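Local coordinates for protein adenosine deaminase 1 (Arthrobacter aurescens, PDB 3RYS) that probably catalyses the zinc-dependent hydrolytic deamination of adenine to hypoxanthine, a step of purine salvage, and binds one zinc ion per subunit, at residues Pro13-Leu18 against Gly287-Asn292; Leu20-Thr25 against Arg84-Arg89; Glu29-Leu34 against Tyr67-Val72; Ala71-Glu76 against Thr80-Ala85. All blocks are in the same frame, centred on the assembly; numbering follows the deposited sequence.

The four contacts lie within one adenosine deaminase domain of the TIM-barrel clan. Contact 1 joins the first strand, 15-17, to the late helix 289-300, segments 269 residues apart at their closest ends. Contact 2 sets the zinc-binding loop that follows this strand on helix 76-92; the centres of contacts 1 and 2 are about 12 Å apart, and the two meet through E17 with Y86 and D290 with R89. Contact 4 uses the beginning of the same helix, about 10 Å from contact 2 centre to centre. Contact 3, centred about 9 Å from the centre of contact 4 and sharing A71 and V72 with it, packs helix 28-37 on the end of helix 59-69. Of the four, only contact 2 holds a zinc ligand.

Contact 1 of 4, residues Pro13-Leu18 against Gly287-Asn292; sequences PPVAEL and GYVDDN
V289 meets both V15 and E17, whose side chains point at it from the first barrel strand. The two valines slide past each other in opposite directions: CG2 of V15 lies 4.1 Å from CG1 of V289 and about as far from its other methyl, so a single methyl faces both branches. E17 passes V289 in the same manner. Its CG is anti to the backbone N (chi1 -166°) and the chain stays extended, which carries the carboxylate alongside V289, with OE2 of E17 4.1 Å from CB of V289. One water bridges the segments, donating to OE1 of E17 at 2.9 Å and accepting from N of V289 at 2.7 Å, at the first turn of helix 289-300. The carboxylate has further partners in S279, at OE2, and Y86, at OE1. A buried acidic group is thus satisfied by hydroxyls and a water beside an apolar valine pair, and nearness to the helix N-terminus would be expected to favour its ionised form.

Contact 2 of 4, residues Leu20-Thr25 against Arg84-Arg89; sequences LHIEGT and RAYLER. With ZN (zinc ion), chain C; ADE (adenine), chain D.
Y86 reaches from helix 76-92 into the loop 20-25, and its contacts change from root to tip. Its CB rests against T25, 3.4 Å from CG2 of that threonine, while CD1 of I22 comes up at 4.0 Å from the same CB. With CG anti to the backbone N (chi1 159°), the ring is directed toward L20. On its near part, OG1 of T25 approaches CD1 of Y86 at 3.4 Å, the two side chains crossing at about a right angle, and CD1 of I22 lies 4.0 Å from CD2 of Y86. This is the loop that follows the first strand of the metal-dependent hydrolase barrel: on its far side NE2 of H21 binds the zinc ion at 2.3 Å, together with H19, H199 and D280, and adenine N7 lies over one face of the H21 imidazole. Further out along the tyrosine, L20 puts CD2 over one ring face, 3.8 Å from the centroid and 19° off the normal, a CH-pi contact. At the tip, the hydroxyl, still beside the L20 methyls, hydrogen-bonds E17 OE1 on the strand before the loop.

Contact 3 of 4, residues Glu29-Leu34 against Tyr67-Val72; sequences ELIFAL and YANMAV
A mostly apolar packing of two helical segments, I31 and L34 on one side and V72 with the polar N69 on the other, joins helix 28-37 to the end of helix 59-69 and the 3-10 turn 70-72 that follows, on the outer part of the fold, about 19 Å from the centre of the chain to that of the contact. V72 is the central residue. Its CB and CG2 each lie 3.9 Å from CB of L34, so the valine sits on the root of the leucine, and CG2 also comes within 4.2 Å of CD1 of L34. The other branch, CG1, is turned to I31: it rests 4.1 Å from CG2 of I31 and 3.7 Å from the carbonyl O of I31. V72 therefore touches side chains about one helical turn apart, its two methyls going to different residues, and it crosses both at about a right angle. I31 extends further. CG1 of I31 is anti to the carbonyl carbon (chi1 -61°) and chi2 is extended, which carries CD1 across to the amide of N69, 3.6 Å from CG of N69. The polar ends of N69 have weak hydrogen bonds to Y284, at OD1, and Y44, at ND2. Around this pair, I31 also leans on L50 of helix 47-51, V72 reaches A35 one residue beyond L34, and M70 turns to helix 104-108, where it touches A106 and H107.

Contact 4 of 4, residues Ala71-Glu76 against Thr80-Ala85; sequences AVLQTE and TDMTRA
The start of helix 76-92 and the loop leading into it make this short-range contact, with one hydrogen bond within the first turn of the helix and one apolar touch from the loop. N of T80 donates to the carbonyl O of E76 at 3.0 Å, with a C=O...donor angle of 161° and a nearly straight N-H (170°), a regular i to i+4 bond. OG1 of T80 lies 3.3 Å from the same O of E76 but bonds to the carbonyl of G120. Ahead of the turn, L73 reaches M82, the two side chains crossing at about a right angle. CD1 of L73 lies 4.0 Å from both SD and CE of M82, because the methionine is extended to SD and then bends at chi3 (64°), bringing its methyl round to the leucine. T75 stands at the N-cap, its OG1 capping a backbone N in the first turn of the helix. This threonine and D78 three residues on, whose OD2 accepts from N of T75, are consistent with a capping box.

Contact 1 of 4, residues Pro13-Leu18 against Gly287-Asn292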
loop_
_atom_site.group_PDB
_atom_site.type_symbol
_atom_site.label_atom_id
_atom_site.label_comp_id
_atom_site.label_asym_id
_atom_site.label_seq_id
_atom_site.Cartn_x
_atom_site.Cartn_y
_atom_site.Cartn_z
ATOM N N PRO A 13 -17.766 0.511 0.690
ATOM C CA PRO A 13 -17.980 1.549 -0.326
ATOM C C PRO A 13 -17.076 1.321 -1.524
ATOM O O PRO A 13 -16.094 0.587 -1.404
ATOM C CB PRO A 13 -17.538 2.838 0.384
ATOM C CG PRO A 13 -17.177 2.443 1.804
ATOM C CD PRO A 13 -16.888 0.979 1.771
ATOM N N PRO A 14 -17.396 1.943 -2.667
ATOM C CA PRO A 14 -16.486 1.923 -3.813
ATOM C C PRO A 14 -15.285 2.791 -3.471
ATOM O O PRO A 14 -15.472 3.974 -3.205
ATOM C CB PRO A 14 -17.301 2.593 -4.925
ATOM C CG PRO A 14 -18.698 2.683 -4.417
ATOM C CD PRO A 14 -18.599 2.741 -2.936
ATOM N N VAL A 15 -14.083 2.223 -3.461
ATOM C CA VAL A 15 -12.903 2.983 -3.060
ATOM C C VAL A 15 -11.764 2.831 -4.047
ATOM O O VAL A 15 -11.837 2.034 -4.985
ATOM C CB VAL A 15 -12.358 2.526 -1.685
ATOM C CG1 VAL A 15 -13.443 2.594 -0.616
ATOM C CG2 VAL A 15 -11.778 1.119 -1.790
ATOM N N ALA A 16 -10.710 3.605 -3.817
ATOM C CA ALA A 16 -9.428 3.355 -4.458
ATOM C C ALA A 16 -8.411 2.971 -3.385
ATOM O O ALA A 16 -8.303 3.644 -2.365
ATOM C CB ALA A 16 -8.968 4.577 -5.218
ATOM N N GLU A 17 -7.681 1.882 -3.597
ATOM C CA GLU A 17 -6.594 1.538 -2.686
ATOM C C GLU A 17 -5.268 2.114 -3.196
ATOM O O GLU A 17 -4.786 1.745 -4.269
ATOM C CB GLU A 17 -6.501 0.024 -2.463
ATOM C CG GLU A 17 -5.627 -0.365 -1.275
ATOM C CD GLU A 17 -5.885 -1.783 -0.773
ATOM O OE1 GLU A 17 -6.351 -2.628 -1.565
ATOM O OE2 GLU A 17 -5.623 -2.049 0.419
ATOM N N LEU A 18 -4.698 3.033 -2.421
ATOM C CA LEU A 18 -3.500 3.756 -2.826
ATOM C C LEU A 18 -2.252 3.253 -2.107
ATOM O O LEU A 18 -1.126 3.545 -2.515
ATOM C CB LEU A 18 -3.674 5.251 -2.556
ATOM C CG LEU A 18 -4.895 5.933 -3.171
ATOM C CD1 LEU A 18 -4.898 7.417 -2.828
ATOM C CD2 LEU A 18 -4.929 5.722 -4.675
ATOM N N GLY A 287 -6.837 -9.043 6.622
ATOM C CA GLY A 287 -7.928 -8.299 6.024
ATOM C C GLY A 287 -7.560 -7.347 4.904
ATOM O O GLY A 287 -6.481 -6.746 4.890
ATOM N N TYR A 288 -8.482 -7.208 3.960
ATOM C CA TYR A 288 -8.318 -6.291 2.842
ATOM C C TYR A 288 -8.972 -4.949 3.174
ATOM O O TYR A 288 -9.373 -4.722 4.315
ATOM C CB TYR A 288 -8.883 -6.925 1.568
ATOM C CG TYR A 288 -8.082 -8.139 1.140
ATOM C CD1 TYR A 288 -8.203 -9.354 1.812
ATOM C CD2 TYR A 288 -7.181 -8.061 0.086
ATOM C CE1 TYR A 288 -7.459 -10.455 1.436
ATOM C CE2 TYR A 288 -6.432 -9.158 -0.300
ATOM C CZ TYR A 288 -6.570 -10.351 0.377
ATOM O OH TYR A 288 -5.816 -11.436 -0.015
ATOM N N VAL A 289 -9.066 -4.051 2.202
ATOM C CA VAL A 289 -9.606 -2.726 2.492
ATOM C C VAL A 289 -11.008 -2.821 3.099
ATOM O O VAL A 289 -11.296 -2.173 4.106
ATOM C CB VAL A 289 -9.610 -1.805 1.252
ATOM C CG1 VAL A 289 -10.608 -2.302 0.215
ATOM C CG2 VAL A 289 -9.929 -0.375 1.660
ATOM N N ASP A 290 -11.868 -3.646 2.505
ATOM C CA ASP A 290 -13.233 -3.794 2.999
ATOM C C ASP A 290 -13.246 -4.334 4.424
ATOM O O ASP A 290 -14.152 -4.036 5.193
ATOM C CB ASP A 290 -14.074 -4.679 2.071
ATOM C CG ASP A 290 -13.564 -6.109 1.996
ATOM O OD1 ASP A 290 -14.182 -6.993 2.636
ATOM O OD2 ASP A 290 -12.551 -6.349 1.298
ATOM N N ASP A 291 -12.235 -5.122 4.771
ATOM C CA ASP A 291 -12.078 -5.599 6.139
ATOM C C ASP A 291 -11.669 -4.460 7.056
ATOM O O ASP A 291 -12.119 -4.383 8.198
ATOM C CB ASP A 291 -11.052 -6.729 6.209
ATOM C CG ASP A 291 -11.566 -8.021 5.601
ATOM O OD1 ASP A 291 -12.688 -8.454 5.962
ATOM O OD2 ASP A 291 -10.843 -8.603 4.764
ATOM N N ASN A 292 -10.811 -3.572 6.558
ATOM C CA ASN A 292 -10.422 -2.395 7.326
ATOM C C ASN A 292 -11.638 -1.524 7.607
ATOM O O ASN A 292 -11.807 -1.025 8.714
ATOM C CB ASN A 292 -9.334 -1.587 6.612
ATOM C CG ASN A 292 -7.942 -2.187 6.789
ATOM O OD1 ASN A 292 -7.159 -1.729 7.623
ATOM N ND2 ASN A 292 -7.630 -3.216 6.006
HETATM O O HOH W 1 -7.849 -4.570 -0.109
#

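Contact 2 of 4, residues Leu20-Thr25 against Arg84-Arg89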
loop_
_atom_site.group_PDB
_atom_site.type_symbol
_atom_site.label_atom_id
_atom_site.label_comp_id
_atom_site.label_asym_id
_atom_site.label_seq_id
_atom_site.Cartn_x
_atom_site.Cartn_y
_atom_site.Cartn_z
ATOM N N LEU A 20 -0.730 -0.233 -0.935
ATOM C CA LEU A 20 -0.800 -1.687 -0.963
ATOM C C LEU A 20 0.417 -2.325 -1.609
ATOM O O LEU A 20 0.760 -2.016 -2.751
ATOM C CB LEU A 20 -2.054 -2.151 -1.694
ATOM C CG LEU A 20 -2.067 -3.668 -1.869
ATOM C CD1 LEU A 20 -3.374 -4.241 -1.364
ATOM C CD2 LEU A 20 -1.780 -4.088 -3.314
ATOM N N HIS A 21 1.055 -3.230 -0.873
ATOM C CA HIS A 21 2.217 -3.950 -1.368
ATOM C C HIS A 21 1.799 -5.295 -1.945
ATOM O O HIS A 21 1.188 -6.111 -1.258
ATOM C CB HIS A 21 3.214 -4.155 -0.237
ATOM C CG HIS A 21 3.579 -2.893 0.472
ATOM N ND1 HIS A 21 4.731 -2.190 0.197
ATOM C CD2 HIS A 21 2.940 -2.201 1.444
ATOM C CE1 HIS A 21 4.789 -1.122 0.971
ATOM N NE2 HIS A 21 3.713 -1.105 1.735
ATOM N N ILE A 22 2.121 -5.524 -3.211
ATOM C CA ILE A 22 1.683 -6.743 -3.874
ATOM C C ILE A 22 2.231 -7.992 -3.184
ATOM O O ILE A 22 1.555 -9.018 -3.120
ATOM C CB ILE A 22 2.022 -6.734 -5.381
ATOM C CG1 ILE A 22 1.080 -7.671 -6.137
ATOM C CG2 ILE A 22 3.483 -7.085 -5.618
ATOM C CD1 ILE A 22 -0.386 -7.352 -5.928
ATOM N N GLU A 23 3.445 -7.890 -2.645
ATOM C CA GLU A 23 4.071 -8.995 -1.923
ATOM C C GLU A 23 3.383 -9.265 -0.585
ATOM O O GLU A 23 3.503 -10.358 -0.028
ATOM C CB GLU A 23 5.556 -8.709 -1.680
ATOM C CG GLU A 23 6.389 -8.494 -2.939
ATOM C CD GLU A 23 6.397 -7.048 -3.415
ATOM O OE1 GLU A 23 5.419 -6.316 -3.158
ATOM O OE2 GLU A 23 7.386 -6.639 -4.055
ATOM N N GLY A 24 2.678 -8.259 -0.071
ATOM C CA GLY A 24 1.960 -8.382 1.186
ATOM C C GLY A 24 0.584 -8.971 0.956
ATOM O O GLY A 24 -0.215 -9.140 1.879
ATOM N N THR A 25 0.333 -9.291 -0.305
ATOM C CA THR A 25 -0.906 -9.887 -0.768
ATOM C C THR A 25 -0.826 -11.419 -0.784
ATOM O O THR A 25 -1.831 -12.115 -0.974
ATOM C CB THR A 25 -1.198 -9.355 -2.170
ATOM O OG1 THR A 25 -2.174 -8.313 -2.077
ATOM C CG2 THR A 25 -1.693 -10.446 -3.090
ATOM N N ARG A 84 -2.980 -11.259 -9.769
ATOM C CA ARG A 84 -4.358 -11.550 -10.136
ATOM C C ARG A 84 -5.182 -11.987 -8.939
ATOM O O ARG A 84 -6.379 -11.716 -8.871
ATOM C CB ARG A 84 -4.413 -12.607 -11.245
ATOM C CG ARG A 84 -4.257 -12.010 -12.632
ATOM C CD ARG A 84 -4.019 -13.045 -13.724
ATOM N NE ARG A 84 -3.926 -12.380 -15.023
ATOM C CZ ARG A 84 -3.364 -12.906 -16.107
ATOM N NH1 ARG A 84 -2.834 -14.121 -16.063
ATOM N NH2 ARG A 84 -3.332 -12.209 -17.238
ATOM N N ALA A 85 -4.539 -12.660 -7.994
ATOM C CA ALA A 85 -5.231 -13.144 -6.810
ATOM C C ALA A 85 -5.653 -11.965 -5.949
ATOM O O ALA A 85 -6.677 -12.014 -5.273
ATOM C CB ALA A 85 -4.342 -14.102 -6.021
ATOM N N TYR A 86 -4.851 -10.905 -5.974
ATOM C CA TYR A 86 -5.192 -9.687 -5.257
ATOM C C TYR A 86 -6.272 -8.904 -5.995
ATOM O O TYR A 86 -7.261 -8.493 -5.397
ATOM C CB TYR A 86 -3.967 -8.789 -5.046
ATOM C CG TYR A 86 -4.367 -7.355 -4.785
ATOM C CD1 TYR A 86 -4.900 -6.978 -3.560
ATOM C CD2 TYR A 86 -4.253 -6.391 -5.776
ATOM C CE1 TYR A 86 -5.292 -5.677 -3.324
ATOM C CE2 TYR A 86 -4.638 -5.092 -5.550
ATOM C CZ TYR A 86 -5.158 -4.735 -4.322
ATOM O OH TYR A 86 -5.545 -3.431 -4.097
ATOM N N LEU A 87 -6.072 -8.684 -7.291
ATOM C CA LEU A 87 -7.027 -7.916 -8.082
ATOM C C LEU A 87 -8.423 -8.525 -7.982
ATOM O O LEU A 87 -9.422 -7.812 -7.902
ATOM C CB LEU A 87 -6.574 -7.826 -9.544
ATOM C CG LEU A 87 -5.317 -6.995 -9.822
ATOM C CD1 LEU A 87 -4.792 -7.231 -11.235
ATOM C CD2 LEU A 87 -5.586 -5.524 -9.591
ATOM N N GLU A 88 -8.478 -9.853 -7.975
ATOM C CA GLU A 88 -9.736 -10.579 -7.857
ATOM C C GLU A 88 -10.398 -10.318 -6.498
ATOM O O GLU A 88 -11.584 -9.976 -6.426
ATOM C CB GLU A 88 -9.497 -12.079 -8.067
ATOM C CG GLU A 88 -10.742 -12.946 -7.925
ATOM C CD GLU A 88 -10.427 -14.435 -7.889
ATOM O OE1 GLU A 88 -9.255 -14.807 -8.119
ATOM O OE2 GLU A 88 -11.353 -15.236 -7.631
ATOM N N ARG A 89 -9.625 -10.465 -5.428
ATOM C CA ARG A 89 -10.141 -10.245 -4.076
ATOM C C ARG A 89 -10.442 -8.767 -3.809
ATOM O O ARG A 89 -11.452 -8.428 -3.191
ATOM C CB ARG A 89 -9.175 -10.807 -3.030
ATOM C CG ARG A 89 -9.591 -10.539 -1.594
ATOM C CD ARG A 89 -10.968 -11.117 -1.263
ATOM N NE ARG A 89 -11.346 -10.822 0.119
ATOM C CZ ARG A 89 -11.832 -9.652 0.527
ATOM N NH1 ARG A 89 -12.012 -8.665 -0.343
ATOM N NH2 ARG A 89 -12.143 -9.464 1.804
HETATM ZN ZN ZN C . 3.181 -0.022 3.740
HETATM N N9 ADE D . 7.060 -2.929 3.468
HETATM C C8 ADE D . 5.841 -3.498 3.210
HETATM N N7 ADE D . 4.847 -2.986 3.906
HETATM C C5 ADE D . 5.465 -2.012 4.678
HETATM C C6 ADE D . 4.965 -1.104 5.637
HETATM N N6 ADE D . 3.674 -1.045 5.983
HETATM N N1 ADE D . 5.846 -0.263 6.225
HETATM C C2 ADE D . 7.138 -0.332 5.873
HETATM N N3 ADE D . 7.728 -1.139 4.987
HETATM C C4 ADE D . 6.827 -1.962 4.422
#

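Contact 3 of 4, residues Glu29-Leu34 against Tyr67-Val72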
loop_
_atom_site.group_PDB
_atom_site.type_symbol
_atom_site.label_atom_id
_atom_site.label_comp_id
_atom_site.label_asym_id
_atom_site.label_seq_id
_atom_site.Cartn_x
_atom_site.Cartn_y
_atom_site.Cartn_z
ATOM N N GLU A 29 -1.903 -20.024 1.421
ATOM C CA GLU A 29 -2.269 -21.039 0.438
ATOM C C GLU A 29 -1.418 -20.896 -0.821
ATOM O O GLU A 29 -0.862 -21.876 -1.322
ATOM C CB GLU A 29 -3.760 -20.969 0.083
ATOM C CG GLU A 29 -4.703 -21.220 1.254
ATOM C CD GLU A 29 -4.727 -20.060 2.239
ATOM O OE1 GLU A 29 -4.845 -18.903 1.787
ATOM O OE2 GLU A 29 -4.626 -20.302 3.462
ATOM N N LEU A 30 -1.311 -19.669 -1.324
ATOM C CA LEU A 30 -0.563 -19.411 -2.551
ATOM C C LEU A 30 0.923 -19.662 -2.348
ATOM O O LEU A 30 1.601 -20.184 -3.233
ATOM C CB LEU A 30 -0.799 -17.986 -3.049
ATOM C CG LEU A 30 -0.157 -17.670 -4.399
ATOM C CD1 LEU A 30 -0.483 -18.754 -5.414
ATOM C CD2 LEU A 30 -0.586 -16.297 -4.906
ATOM N N ILE A 31 1.423 -19.288 -1.176
ATOM C CA ILE A 31 2.813 -19.543 -0.825
ATOM C C ILE A 31 3.156 -21.029 -0.992
ATOM O O ILE A 31 4.109 -21.383 -1.684
ATOM C CB ILE A 31 3.123 -19.071 0.608
ATOM C CG1 ILE A 31 2.886 -17.565 0.726
ATOM C CG2 ILE A 31 4.551 -19.396 0.979
ATOM C CD1 ILE A 31 3.230 -16.984 2.088
ATOM N N PHE A 32 2.362 -21.895 -0.377
ATOM C CA PHE A 32 2.574 -23.333 -0.495
ATOM C C PHE A 32 2.391 -23.857 -1.921
ATOM O O PHE A 32 3.054 -24.812 -2.327
ATOM C CB PHE A 32 1.665 -24.086 0.477
ATOM C CG PHE A 32 2.268 -24.275 1.832
ATOM C CD1 PHE A 32 2.412 -23.203 2.693
ATOM C CD2 PHE A 32 2.700 -25.525 2.242
ATOM C CE1 PHE A 32 2.976 -23.372 3.943
ATOM C CE2 PHE A 32 3.261 -25.701 3.489
ATOM C CZ PHE A 32 3.400 -24.624 4.341
ATOM N N ALA A 33 1.493 -23.238 -2.677
ATOM C CA ALA A 33 1.251 -23.659 -4.051
ATOM C C ALA A 33 2.434 -23.302 -4.952
ATOM O O ALA A 33 2.864 -24.105 -5.783
ATOM C CB ALA A 33 -0.034 -23.036 -4.580
ATOM N N LEU A 34 2.957 -22.091 -4.785
ATOM C CA LEU A 34 4.086 -21.634 -5.585
ATOM C C LEU A 34 5.360 -22.366 -5.187
ATOM O O LEU A 34 6.194 -22.685 -6.035
ATOM C CB LEU A 34 4.264 -20.119 -5.461
ATOM C CG LEU A 34 3.090 -19.306 -6.010
ATOM C CD1 LEU A 34 3.309 -17.816 -5.806
ATOM C CD2 LEU A 34 2.865 -19.622 -7.479
ATOM N N TYR A 67 9.712 -10.645 3.730
ATOM C CA TYR A 67 10.805 -10.915 2.799
ATOM C C TYR A 67 11.059 -12.411 2.628
ATOM O O TYR A 67 11.331 -12.880 1.521
ATOM C CB TYR A 67 12.086 -10.207 3.249
ATOM C CG TYR A 67 11.994 -8.709 3.144
ATOM C CD1 TYR A 67 11.538 -8.110 1.980
ATOM C CD2 TYR A 67 12.352 -7.893 4.206
ATOM C CE1 TYR A 67 11.443 -6.741 1.871
ATOM C CE2 TYR A 67 12.260 -6.517 4.109
ATOM C CZ TYR A 67 11.803 -5.948 2.938
ATOM O OH TYR A 67 11.705 -4.581 2.822
ATOM N N ALA A 68 10.973 -13.154 3.727
ATOM C CA ALA A 68 11.199 -14.592 3.689
ATOM C C ALA A 68 10.246 -15.255 2.705
ATOM O O ALA A 68 10.645 -16.121 1.923
ATOM C CB ALA A 68 11.029 -15.191 5.068
ATOM N N ASN A 69 8.987 -14.833 2.743
ATOM C CA ASN A 69 7.952 -15.449 1.923
ATOM C C ASN A 69 8.136 -15.215 0.426
ATOM O O ASN A 69 7.639 -15.991 -0.398
ATOM C CB ASN A 69 6.565 -14.996 2.377
ATOM C CG ASN A 69 6.132 -15.667 3.666
ATOM O OD1 ASN A 69 5.107 -15.316 4.250
ATOM N ND2 ASN A 69 6.913 -16.643 4.115
ATOM N N MET A 70 8.862 -14.157 0.077
ATOM C CA MET A 70 9.073 -13.817 -1.324
ATOM C C MET A 70 9.887 -14.873 -2.069
ATOM O O MET A 70 9.992 -14.828 -3.295
ATOM C CB MET A 70 9.759 -12.456 -1.454
ATOM C CG MET A 70 8.929 -11.290 -0.966
ATOM S SD MET A 70 9.742 -9.720 -1.316
ATOM C CE MET A 70 8.728 -8.599 -0.364
ATOM N N ALA A 71 10.458 -15.818 -1.328
ATOM C CA ALA A 71 11.336 -16.827 -1.912
ATOM C C ALA A 71 10.635 -17.737 -2.925
ATOM O O ALA A 71 11.291 -18.347 -3.770
ATOM C CB ALA A 71 11.990 -17.656 -0.819
ATOM N N VAL A 72 9.311 -17.831 -2.839
ATOM C CA VAL A 72 8.552 -18.685 -3.752
ATOM C C VAL A 72 8.285 -18.005 -5.096
ATOM O O VAL A 72 7.850 -18.651 -6.049
ATOM C CB VAL A 72 7.212 -19.146 -3.137
ATOM C CG1 VAL A 72 7.456 -19.912 -1.842
ATOM C CG2 VAL A 72 6.294 -17.955 -2.903
#

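Contact 4 of 4, residues Ala71-Glu76 against Thr80-Ala85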
loop_
_atom_site.group_PDB
_atom_site.type_symbol
_atom_site.label_atom_id
_atom_site.label_comp_id
_atom_site.label_asym_id
_atom_site.label_seq_id
_atom_site.Cartn_x
_atom_site.Cartn_y
_atom_site.Cartn_z
ATOM N N ALA A 71 10.458 -15.818 -1.328
ATOM C CA ALA A 71 11.336 -16.827 -1.912
ATOM C C ALA A 71 10.635 -17.737 -2.925
ATOM O O ALA A 71 11.291 -18.347 -3.770
ATOM C CB ALA A 71 11.990 -17.656 -0.819
ATOM N N VAL A 72 9.311 -17.831 -2.839
ATOM C CA VAL A 72 8.552 -18.685 -3.752
ATOM C C VAL A 72 8.285 -18.005 -5.096
ATOM O O VAL A 72 7.850 -18.651 -6.049
ATOM C CB VAL A 72 7.212 -19.146 -3.137
ATOM C CG1 VAL A 72 7.456 -19.912 -1.842
ATOM C CG2 VAL A 72 6.294 -17.955 -2.903
ATOM N N LEU A 73 8.555 -16.705 -5.167
ATOM C CA LEU A 73 8.345 -15.943 -6.393
ATOM C C LEU A 73 9.541 -16.037 -7.331
ATOM O O LEU A 73 10.461 -15.234 -7.239
ATOM C CB LEU A 73 8.086 -14.476 -6.059
ATOM C CG LEU A 73 6.853 -14.160 -5.216
ATOM C CD1 LEU A 73 6.803 -12.675 -4.874
ATOM C CD2 LEU A 73 5.594 -14.603 -5.950
ATOM N N GLN A 74 9.517 -17.001 -8.247
ATOM C CA GLN A 74 10.659 -17.246 -9.132
ATOM C C GLN A 74 10.406 -16.838 -10.581
ATOM O O GLN A 74 11.278 -16.276 -11.244
ATOM C CB GLN A 74 11.055 -18.729 -9.097
ATOM C CG GLN A 74 11.546 -19.219 -7.748
ATOM C CD GLN A 74 12.781 -18.476 -7.281
ATOM O OE1 GLN A 74 12.848 -18.022 -6.139
ATOM N NE2 GLN A 74 13.764 -18.342 -8.167
ATOM N N THR A 75 9.211 -17.138 -11.070
ATOM C CA THR A 75 8.913 -16.987 -12.483
ATOM C C THR A 75 7.914 -15.873 -12.731
ATOM O O THR A 75 7.203 -15.437 -11.824
ATOM C CB THR A 75 8.328 -18.288 -13.073
ATOM O OG1 THR A 75 6.981 -18.463 -12.610
ATOM C CG2 THR A 75 9.167 -19.484 -12.649
ATOM N N GLU A 76 7.864 -15.433 -13.981
ATOM C CA GLU A 76 6.917 -14.426 -14.410
ATOM C C GLU A 76 5.507 -14.859 -14.026
ATOM O O GLU A 76 4.706 -14.055 -13.553
ATOM C CB GLU A 76 7.037 -14.231 -15.922
ATOM C CG GLU A 76 6.751 -12.825 -16.403
ATOM C CD GLU A 76 7.442 -12.508 -17.719
ATOM O OE1 GLU A 76 8.690 -12.587 -17.773
ATOM O OE2 GLU A 76 6.736 -12.167 -18.697
ATOM N N THR A 80 2.500 -12.872 -11.862
ATOM C CA THR A 80 1.180 -12.710 -12.460
ATOM C C THR A 80 0.093 -13.308 -11.574
ATOM O O THR A 80 -0.884 -12.642 -11.239
ATOM C CB THR A 80 1.112 -13.383 -13.840
ATOM O OG1 THR A 80 1.922 -12.653 -14.769
ATOM C CG2 THR A 80 -0.319 -13.428 -14.341
ATOM N N ASP A 81 0.272 -14.574 -11.207
ATOM C CA ASP A 81 -0.653 -15.262 -10.316
ATOM C C ASP A 81 -0.921 -14.465 -9.041
ATOM O O ASP A 81 -2.068 -14.314 -8.630
ATOM C CB ASP A 81 -0.118 -16.650 -9.960
ATOM C CG ASP A 81 -0.285 -17.647 -11.090
ATOM O OD1 ASP A 81 -0.992 -17.326 -12.067
ATOM O OD2 ASP A 81 0.284 -18.755 -10.998
ATOM N N MET A 82 0.139 -13.956 -8.419
ATOM C CA MET A 82 0.001 -13.230 -7.160
ATOM C C MET A 82 -0.806 -11.958 -7.342
ATOM O O MET A 82 -1.644 -11.613 -6.502
ATOM C CB MET A 82 1.371 -12.882 -6.581
ATOM C CG MET A 82 1.331 -11.804 -5.513
ATOM S SD MET A 82 2.982 -11.364 -4.935
ATOM C CE MET A 82 3.688 -10.682 -6.429
ATOM N N THR A 83 -0.544 -11.267 -8.448
ATOM C CA THR A 83 -1.186 -9.996 -8.736
ATOM C C THR A 83 -2.669 -10.202 -9.028
ATOM O O THR A 83 -3.515 -9.427 -8.577
ATOM C CB THR A 83 -0.517 -9.294 -9.929
ATOM O OG1 THR A 83 0.903 -9.258 -9.734
ATOM C CG2 THR A 83 -1.047 -7.873 -10.085
ATOM N N ARG A 84 -2.980 -11.259 -9.769
ATOM C CA ARG A 84 -4.358 -11.550 -10.136
ATOM C C ARG A 84 -5.182 -11.987 -8.939
ATOM O O ARG A 84 -6.379 -11.716 -8.871
ATOM C CB ARG A 84 -4.413 -12.607 -11.245
ATOM C CG ARG A 84 -4.257 -12.010 -12.632
ATOM C CD ARG A 84 -4.019 -13.045 -13.724
ATOM N NE ARG A 84 -3.926 -12.380 -15.023
ATOM C CZ ARG A 84 -3.364 -12.906 -16.107
ATOM N NH1 ARG A 84 -2.834 -14.121 -16.063
ATOM N NH2 ARG A 84 -3.332 -12.209 -17.238
ATOM N N ALA A 85 -4.539 -12.660 -7.994
ATOM C CA ALA A 85 -5.231 -13.144 -6.810
ATOM C C ALA A 85 -5.653 -11.965 -5.949
ATOM O O ALA A 85 -6.677 -12.014 -5.273
ATOM C CB ALA A 85 -4.342 -14.102 -6.021
#